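Local coordinates for MsStt7d protein (Micromonas, PDB 4IX4), which probably acts as an ATP-dependent protein kinase, represented here by its kinase domain with ADP and magnesium bound, at residues E116-A121 against N173-E178; V164-V169 against L184-L189. All coordinates share one frame; numbering follows the deposited sequence.

Interaction 1 of 2, residues E116-A121 against N173-E178. With ADP (adenosine-5'-diphosphate), chain F.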
loop_
_atom_site.group_PDB
_atom_site.type_symbol
_atom_site.label_atom_id
_atom_site.label_comp_id
_atom_site.label_asym_id
_atom_site.label_seq_id
_atom_site.Cartn_x
_atom_site.Cartn_y
_atom_site.Cartn_z
ATOM N N GLU B 116 3.650 0.531 22.997
ATOM C CA GLU B 116 2.468 1.057 22.328
ATOM C C GLU B 116 2.722 2.385 21.617
ATOM O O GLU B 116 1.841 2.918 20.940
ATOM C CB GLU B 116 1.278 1.132 23.293
ATOM C CG GLU B 116 0.561 -0.209 23.459
ATOM C CD GLU B 116 0.074 -0.780 22.129
ATOM O OE1 GLU B 116 -0.123 0.009 21.180
ATOM O OE2 GLU B 116 -0.105 -2.014 22.025
ATOM N N ASN B 117 3.919 2.944 21.759
ATOM C CA ASN B 117 4.182 4.266 21.186
ATOM C C ASN B 117 5.449 4.371 20.338
ATOM O O ASN B 117 6.519 3.912 20.738
ATOM C CB ASN B 117 4.199 5.344 22.274
ATOM C CG ASN B 117 2.827 5.598 22.869
ATOM O OD1 ASN B 117 1.910 6.045 22.181
ATOM N ND2 ASN B 117 2.687 5.332 24.161
ATOM N N THR B 118 5.320 5.005 19.175
ATOM C CA THR B 118 6.433 5.167 18.256
ATOM C C THR B 118 7.050 6.513 18.579
ATOM O O THR B 118 6.439 7.346 19.252
ATOM C CB THR B 118 6.007 5.176 16.778
ATOM O OG1 THR B 118 5.208 6.338 16.513
ATOM C CG2 THR B 118 5.214 3.930 16.437
ATOM N N VAL B 119 8.261 6.727 18.092
ATOM C CA VAL B 119 8.945 7.985 18.323
ATOM C C VAL B 119 8.179 9.106 17.626
ATOM O O VAL B 119 8.130 10.241 18.108
ATOM C CB VAL B 119 10.407 7.896 17.857
ATOM C CG1 VAL B 119 11.080 9.271 17.871
ATOM C CG2 VAL B 119 11.160 6.905 18.747
ATOM N N GLU B 120 7.535 8.777 16.513
ATOM C CA GLU B 120 6.725 9.776 15.818
ATOM C C GLU B 120 5.589 10.267 16.720
ATOM O O GLU B 120 5.392 11.473 16.897
ATOM C CB GLU B 120 6.164 9.216 14.512
ATOM C CG GLU B 120 5.289 10.204 13.743
ATOM C CD GLU B 120 4.568 9.528 12.600
ATOM O OE1 GLU B 120 3.532 8.885 12.862
ATOM O OE2 GLU B 120 5.051 9.615 11.449
ATOM N N ALA B 121 4.849 9.331 17.302
ATOM C CA ALA B 121 3.729 9.686 18.170
ATOM C C ALA B 121 4.201 10.440 19.406
ATOM O O ALA B 121 3.596 11.429 19.814
ATOM C CB ALA B 121 2.955 8.441 18.569
ATOM N N ASN B 173 9.008 4.382 12.503
ATOM C CA ASN B 173 9.522 3.015 12.579
ATOM C C ASN B 173 10.531 2.823 13.685
ATOM O O ASN B 173 11.404 1.945 13.602
ATOM C CB ASN B 173 10.137 2.577 11.262
ATOM C CG ASN B 173 9.090 2.180 10.243
ATOM O OD1 ASN B 173 7.956 1.811 10.592
ATOM N ND2 ASN B 173 9.464 2.231 8.978
ATOM N N LEU B 174 10.404 3.645 14.716
ATOM C CA LEU B 174 11.180 3.492 15.935
ATOM C C LEU B 174 10.245 3.399 17.135
ATOM O O LEU B 174 9.325 4.204 17.270
ATOM C CB LEU B 174 12.132 4.675 16.096
ATOM C CG LEU B 174 13.304 4.670 15.114
ATOM C CD1 LEU B 174 13.942 6.038 14.995
ATOM C CD2 LEU B 174 14.344 3.625 15.525
ATOM N N ILE B 175 10.484 2.419 18.008
ATOM C CA ILE B 175 9.720 2.298 19.238
ATOM C C ILE B 175 10.662 2.377 20.431
ATOM O O ILE B 175 11.713 1.733 20.430
ATOM C CB ILE B 175 8.942 0.965 19.285
ATOM C CG1 ILE B 175 7.909 0.918 18.153
ATOM C CG2 ILE B 175 8.261 0.769 20.636
ATOM C CD1 ILE B 175 7.075 -0.351 18.118
ATOM N N ALA B 176 10.296 3.173 21.433
ATOM C CA ALA B 176 11.035 3.216 22.694
ATOM C C ALA B 176 10.595 2.017 23.518
ATOM O O ALA B 176 9.472 1.980 24.029
ATOM C CB ALA B 176 10.752 4.513 23.444
ATOM N N ALA B 177 11.479 1.034 23.634
ATOM C CA ALA B 177 11.106 -0.263 24.189
ATOM C C ALA B 177 11.088 -0.207 25.710
ATOM O O ALA B 177 12.126 -0.303 26.341
ATOM C CB ALA B 177 12.067 -1.330 23.704
ATOM N N GLU B 178 9.905 -0.059 26.296
ATOM C CA GLU B 178 9.806 0.128 27.740
ATOM C C GLU B 178 10.365 -1.071 28.518
ATOM O O GLU B 178 10.860 -0.914 29.639
ATOM C CB GLU B 178 8.355 0.421 28.144
ATOM C CG GLU B 178 7.569 1.277 27.136
ATOM C CD GLU B 178 7.948 2.757 27.149
ATOM O OE1 GLU B 178 9.083 3.099 26.743
ATOM O OE2 GLU B 178 7.093 3.584 27.550
HETATM P PB ADP F . 1.874 2.578 8.257
HETATM O O1B ADP F . 3.295 2.663 7.768
HETATM O O2B ADP F . 1.662 3.147 9.642
HETATM O O3B ADP F . 0.846 3.005 7.231
HETATM P PA ADP F . 2.419 0.015 9.323
HETATM O O1A ADP F . 3.839 0.520 9.445
HETATM O O2A ADP F . 2.137 -1.414 8.908
HETATM O O3A ADP F . 1.567 1.000 8.384
HETATM O "O5'" ADP F . 1.770 0.230 10.777
HETATM C "C5'" ADP F . 1.940 -0.825 11.702
HETATM C "C4'" ADP F . 1.786 -0.306 13.117
HETATM O "O4'" ADP F . 2.100 -1.419 13.946
HETATM C "C3'" ADP F . 2.741 0.829 13.450
HETATM O "O3'" ADP F . 2.038 1.920 14.052
HETATM C "C2'" ADP F . 3.654 0.246 14.496
HETATM O "O2'" ADP F . 3.911 1.179 15.549
HETATM C "C1'" ADP F . 2.948 -1.004 15.005
HETATM N N9 ADP F . 3.959 -2.049 15.241
HETATM C C8 ADP F . 4.621 -2.733 14.290
HETATM N N7 ADP F . 5.500 -3.601 14.853
HETATM C C5 ADP F . 5.390 -3.469 16.188
HETATM C C6 ADP F . 6.011 -4.095 17.366
HETATM N N6 ADP F . 6.947 -5.059 17.202
HETATM N N1 ADP F . 5.616 -3.665 18.583
HETATM C C2 ADP F . 4.682 -2.714 18.747
HETATM N N3 ADP F . 4.064 -2.103 17.715
HETATM C C4 ADP F . 4.377 -2.441 16.443
#
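Thr118 and Ile175 are the closest pair of the two backbones, with their CA atoms 4.5 Å apart. The strand of 173-178 runs beside the turn that leads into helix 119-125. One hydrogen bond joins the two segments: Val119 N donates to Leu174 O at 2.9 Å. Thr118 CA adds a C-H...O contact to the same Leu174 O, at 3.2 Å, so this carbonyl oxygen takes both. Ala176 N, by contrast, is buried here and has no partner in the model.

Thr118 is the N-cap of the helix. Its OG1 lies between the backbone N and the carbonyl carbon (chi1 66°) and accepts from Ala121 N at 3.1 Å. This rotation sets CG2 beside the backbone N, where it meets ADP O2' at 3.2 Å.

In kinase terms, the contact joins the end of the hinge to the first strand of the hairpin that follows the catalytic loop. Ile175 probably serves as the catalytic-spine residue against the adenine, as its counterpart does in other kinases. Its long branch is extended, and CD1 reaches ADP C2 at 3.4 Å. Its other branch, CG2, lies against Asn117 O at 3.6 Å. Val119 and Leu174 lie side by side and point the same way, with Val119 CG2 on Leu174 CB at 3.6 Å. Val119 also touches Leu184, and Leu174 touches Leu186, both on strand 183-186. Glu116 turns to Arg38, with which it forms a salt bridge, and to Asn113.

Interaction 2 of 2, residues V164-V169 against L184-L189. With MG (magnesium ion), chain G; ADP (adenosine-5'-diphosphate), chain F.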
loop_
_atom_site.group_PDB
_atom_site.type_symbol
_atom_site.label_atom_id
_atom_site.label_comp_id
_atom_site.label_asym_id
_atom_site.label_seq_id
_atom_site.Cartn_x
_atom_site.Cartn_y
_atom_site.Cartn_z
ATOM N N VAL B 164 22.585 -5.494 5.825
ATOM C CA VAL B 164 21.198 -5.051 5.761
ATOM C C VAL B 164 21.080 -3.527 5.703
ATOM O O VAL B 164 21.636 -2.823 6.547
ATOM C CB VAL B 164 20.397 -5.587 6.971
ATOM C CG1 VAL B 164 18.968 -5.053 6.957
ATOM C CG2 VAL B 164 20.408 -7.113 6.973
ATOM N N VAL B 165 20.373 -3.029 4.693
ATOM C CA VAL B 165 19.984 -1.627 4.621
ATOM C C VAL B 165 18.480 -1.578 4.878
ATOM O O VAL B 165 17.688 -2.253 4.206
ATOM C CB VAL B 165 20.324 -1.004 3.254
ATOM C CG1 VAL B 165 19.825 0.443 3.175
ATOM C CG2 VAL B 165 21.820 -1.061 3.009
ATOM N N HIS B 166 18.089 -0.798 5.878
ATOM C CA HIS B 166 16.710 -0.812 6.348
ATOM C C HIS B 166 15.754 -0.206 5.314
ATOM O O HIS B 166 14.692 -0.775 5.026
ATOM C CB HIS B 166 16.610 -0.123 7.717
ATOM C CG HIS B 166 15.221 -0.082 8.270
ATOM N ND1 HIS B 166 14.820 -0.840 9.353
ATOM C CD2 HIS B 166 14.138 0.642 7.897
ATOM C CE1 HIS B 166 13.545 -0.599 9.606
ATOM N NE2 HIS B 166 13.112 0.304 8.745
ATOM N N ARG B 167 16.150 0.937 4.755
ATOM C CA ARG B 167 15.421 1.618 3.682
ATOM C C ARG B 167 14.096 2.260 4.091
ATOM O O ARG B 167 13.393 2.828 3.252
ATOM C CB ARG B 167 15.215 0.710 2.464
ATOM C CG ARG B 167 14.906 1.500 1.202
ATOM C CD ARG B 167 14.086 0.689 0.244
ATOM N NE ARG B 167 14.920 -0.100 -0.644
ATOM C CZ ARG B 167 14.988 0.074 -1.963
ATOM N NH1 ARG B 167 14.277 1.019 -2.568
ATOM N NH2 ARG B 167 15.776 -0.704 -2.677
ATOM N N ASP B 168 13.746 2.183 5.367
ATOM C CA ASP B 168 12.538 2.849 5.830
ATOM C C ASP B 168 12.723 3.427 7.222
ATOM O O ASP B 168 11.843 3.329 8.070
ATOM C CB ASP B 168 11.333 1.912 5.788
ATOM C CG ASP B 168 10.018 2.663 5.769
ATOM O OD1 ASP B 168 10.029 3.890 5.558
ATOM O OD2 ASP B 168 8.967 2.025 5.971
ATOM N N VAL B 169 13.880 4.041 7.436
ATOM C CA VAL B 169 14.179 4.667 8.707
ATOM C C VAL B 169 13.392 5.965 8.829
ATOM O O VAL B 169 13.383 6.779 7.914
ATOM C CB VAL B 169 15.686 4.946 8.816
ATOM C CG1 VAL B 169 16.001 5.859 10.007
ATOM C CG2 VAL B 169 16.442 3.628 8.903
ATOM N N LEU B 184 15.681 2.608 21.897
ATOM C CA LEU B 184 14.956 2.574 20.618
ATOM C C LEU B 184 15.205 1.271 19.870
ATOM O O LEU B 184 16.331 0.796 19.791
ATOM C CB LEU B 184 15.335 3.757 19.726
ATOM C CG LEU B 184 15.058 5.158 20.274
ATOM C CD1 LEU B 184 15.221 6.182 19.156
ATOM C CD2 LEU B 184 13.672 5.261 20.893
ATOM N N LYS B 185 14.142 0.709 19.307
ATOM C CA LYS B 185 14.264 -0.424 18.396
ATOM C C LYS B 185 13.596 -0.077 17.075
ATOM O O LYS B 185 12.552 0.581 17.046
ATOM C CB LYS B 185 13.612 -1.672 18.978
ATOM C CG LYS B 185 14.309 -2.209 20.232
ATOM C CD LYS B 185 13.675 -3.502 20.706
ATOM C CE LYS B 185 14.266 -3.940 22.039
ATOM N NZ LYS B 185 13.687 -5.243 22.491
ATOM N N LEU B 186 14.199 -0.525 15.985
ATOM C CA LEU B 186 13.606 -0.365 14.667
ATOM C C LEU B 186 12.502 -1.385 14.451
ATOM O O LEU B 186 12.587 -2.518 14.932
ATOM C CB LEU B 186 14.672 -0.545 13.588
ATOM C CG LEU B 186 15.575 0.679 13.410
ATOM C CD1 LEU B 186 16.937 0.296 12.821
ATOM C CD2 LEU B 186 14.886 1.753 12.558
ATOM N N ILE B 187 11.473 -0.987 13.709
ATOM C CA ILE B 187 10.492 -1.949 13.226
ATOM C C ILE B 187 10.396 -1.852 11.711
ATOM O O ILE B 187 10.952 -0.936 11.092
ATOM C CB ILE B 187 9.088 -1.728 13.839
ATOM C CG1 ILE B 187 8.642 -0.278 13.642
ATOM C CG2 ILE B 187 9.080 -2.092 15.318
ATOM C CD1 ILE B 187 7.184 -0.034 14.012
ATOM N N ASP B 188 9.654 -2.785 11.123
ATOM C CA ASP B 188 9.330 -2.737 9.703
ATOM C C ASP B 188 10.538 -2.938 8.796
ATOM O O ASP B 188 11.105 -1.976 8.278
ATOM C CB ASP B 188 8.636 -1.416 9.360
ATOM C CG ASP B 188 7.739 -1.527 8.143
ATOM O OD1 ASP B 188 7.872 -2.518 7.394
ATOM O OD2 ASP B 188 6.902 -0.625 7.935
ATOM N N LEU B 189 10.919 -4.195 8.598
ATOM C CA LEU B 189 11.960 -4.530 7.633
ATOM C C LEU B 189 11.382 -4.879 6.248
ATOM O O LEU B 189 12.057 -5.483 5.416
ATOM C CB LEU B 189 12.818 -5.680 8.180
ATOM C CG LEU B 189 13.663 -5.326 9.413
ATOM C CD1 LEU B 189 14.094 -6.576 10.165
ATOM C CD2 LEU B 189 14.869 -4.489 8.997
HETATM MG MG MG G . 5.185 1.117 7.739
HETATM P PB ADP F . 1.874 2.578 8.257
HETATM O O1B ADP F . 3.295 2.663 7.768
HETATM O O2B ADP F . 1.662 3.147 9.642
HETATM O O3B ADP F . 0.846 3.005 7.231
HETATM P PA ADP F . 2.419 0.015 9.323
HETATM O O1A ADP F . 3.839 0.520 9.445
HETATM O O2A ADP F . 2.137 -1.414 8.908
HETATM O O3A ADP F . 1.567 1.000 8.384
HETATM O "O5'" ADP F . 1.770 0.230 10.777
HETATM C "C5'" ADP F . 1.940 -0.825 11.702
HETATM C "C4'" ADP F . 1.786 -0.306 13.117
HETATM O "O4'" ADP F . 2.100 -1.419 13.946
HETATM C "C3'" ADP F . 2.741 0.829 13.450
HETATM O "O3'" ADP F . 2.038 1.920 14.052
HETATM C "C2'" ADP F . 3.654 0.246 14.496
HETATM O "O2'" ADP F . 3.911 1.179 15.549
HETATM C "C1'" ADP F . 2.948 -1.004 15.005
HETATM N N9 ADP F . 3.959 -2.049 15.241
HETATM C C8 ADP F . 4.621 -2.733 14.290
HETATM N N7 ADP F . 5.500 -3.601 14.853
HETATM C C5 ADP F . 5.390 -3.469 16.188
HETATM C C6 ADP F . 6.011 -4.095 17.366
HETATM N N6 ADP F . 6.947 -5.059 17.202
HETATM N N1 ADP F . 5.616 -3.665 18.583
HETATM C C2 ADP F . 4.682 -2.714 18.747
HETATM N N3 ADP F . 4.064 -2.103 17.715
HETATM C C4 ADP F . 4.377 -2.441 16.443
HETATM O O HOH W 1 12.272 -1.746 5.764
HETATM O O HOH W 2 6.322 2.526 6.137
HETATM O O HOH W 3 5.669 2.808 9.629
HETATM O O HOH W 4 4.707 -0.720 6.278
#
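His166 O and Asp188 O are bridged by one water. It donates to both, at 2.7 Å from His166 O and 2.8 Å from Asp188 O. The same water sits over one face of the His166 ring, towards the rim. Leu186 CD2 lies over the opposite face as a CH-pi contact, 4.3 Å from the ring centroid. Ile187 O meets the ring edge, 3.0 Å from His166 CE1. With CG anti to the backbone N (chi1 179°), the ring is carried between the water and Leu186. Leu189 CD2 approaches His166 ND1 obliquely at 3.7 Å, and ND1 is buried without a polar partner in the model.

His166 to Asp168 form the HRD motif, and Asp188 and Leu189 begin a DLG form of the DFG motif. The His166-Leu189 contact is consistent with the regulatory spine of kinases. Asp188 OD2 binds the magnesium at 2.5 Å. With it, ADP O1A, ADP O1B and three waters complete six ligands. One of these waters donates to Asp168 OD2 at 2.7 Å, so Asp168 is second-shell here. The carboxylates of Asp168 and Asp188 approach to 3.9 Å (OD2 to OD2), with their planes 67° apart. Asp168 OD1 forms a salt bridge with Lys170.

Val169 and Leu186 both touch Leu156 of helix 141-161. Ile187 touches Ile175 of strand 174-177. On helix 246-261, Asp249 accepts from His166 N and Arg167 N.

In the fold
The centres of the two interactions lie about 13 Å apart, and both touch ADP within the kinase domain. Their segments alternate along the chain: 116-121, 164-169, 173-178, 184-189. Strands 174-177 and 183-186 are neighbours in one antiparallel hairpin, so each interaction uses one of its strands. The link is direct: Ile175 O probably accepts from Lys185 N, and Asn173 ND2 probably donates to Asp168 O. Interaction 1 thus lies at the adenine and ribose, and interaction 2 at the phosphates and magnesium. The hairpin ties the two ends of the nucleotide site together, consistent with the kinase activity expected of the family.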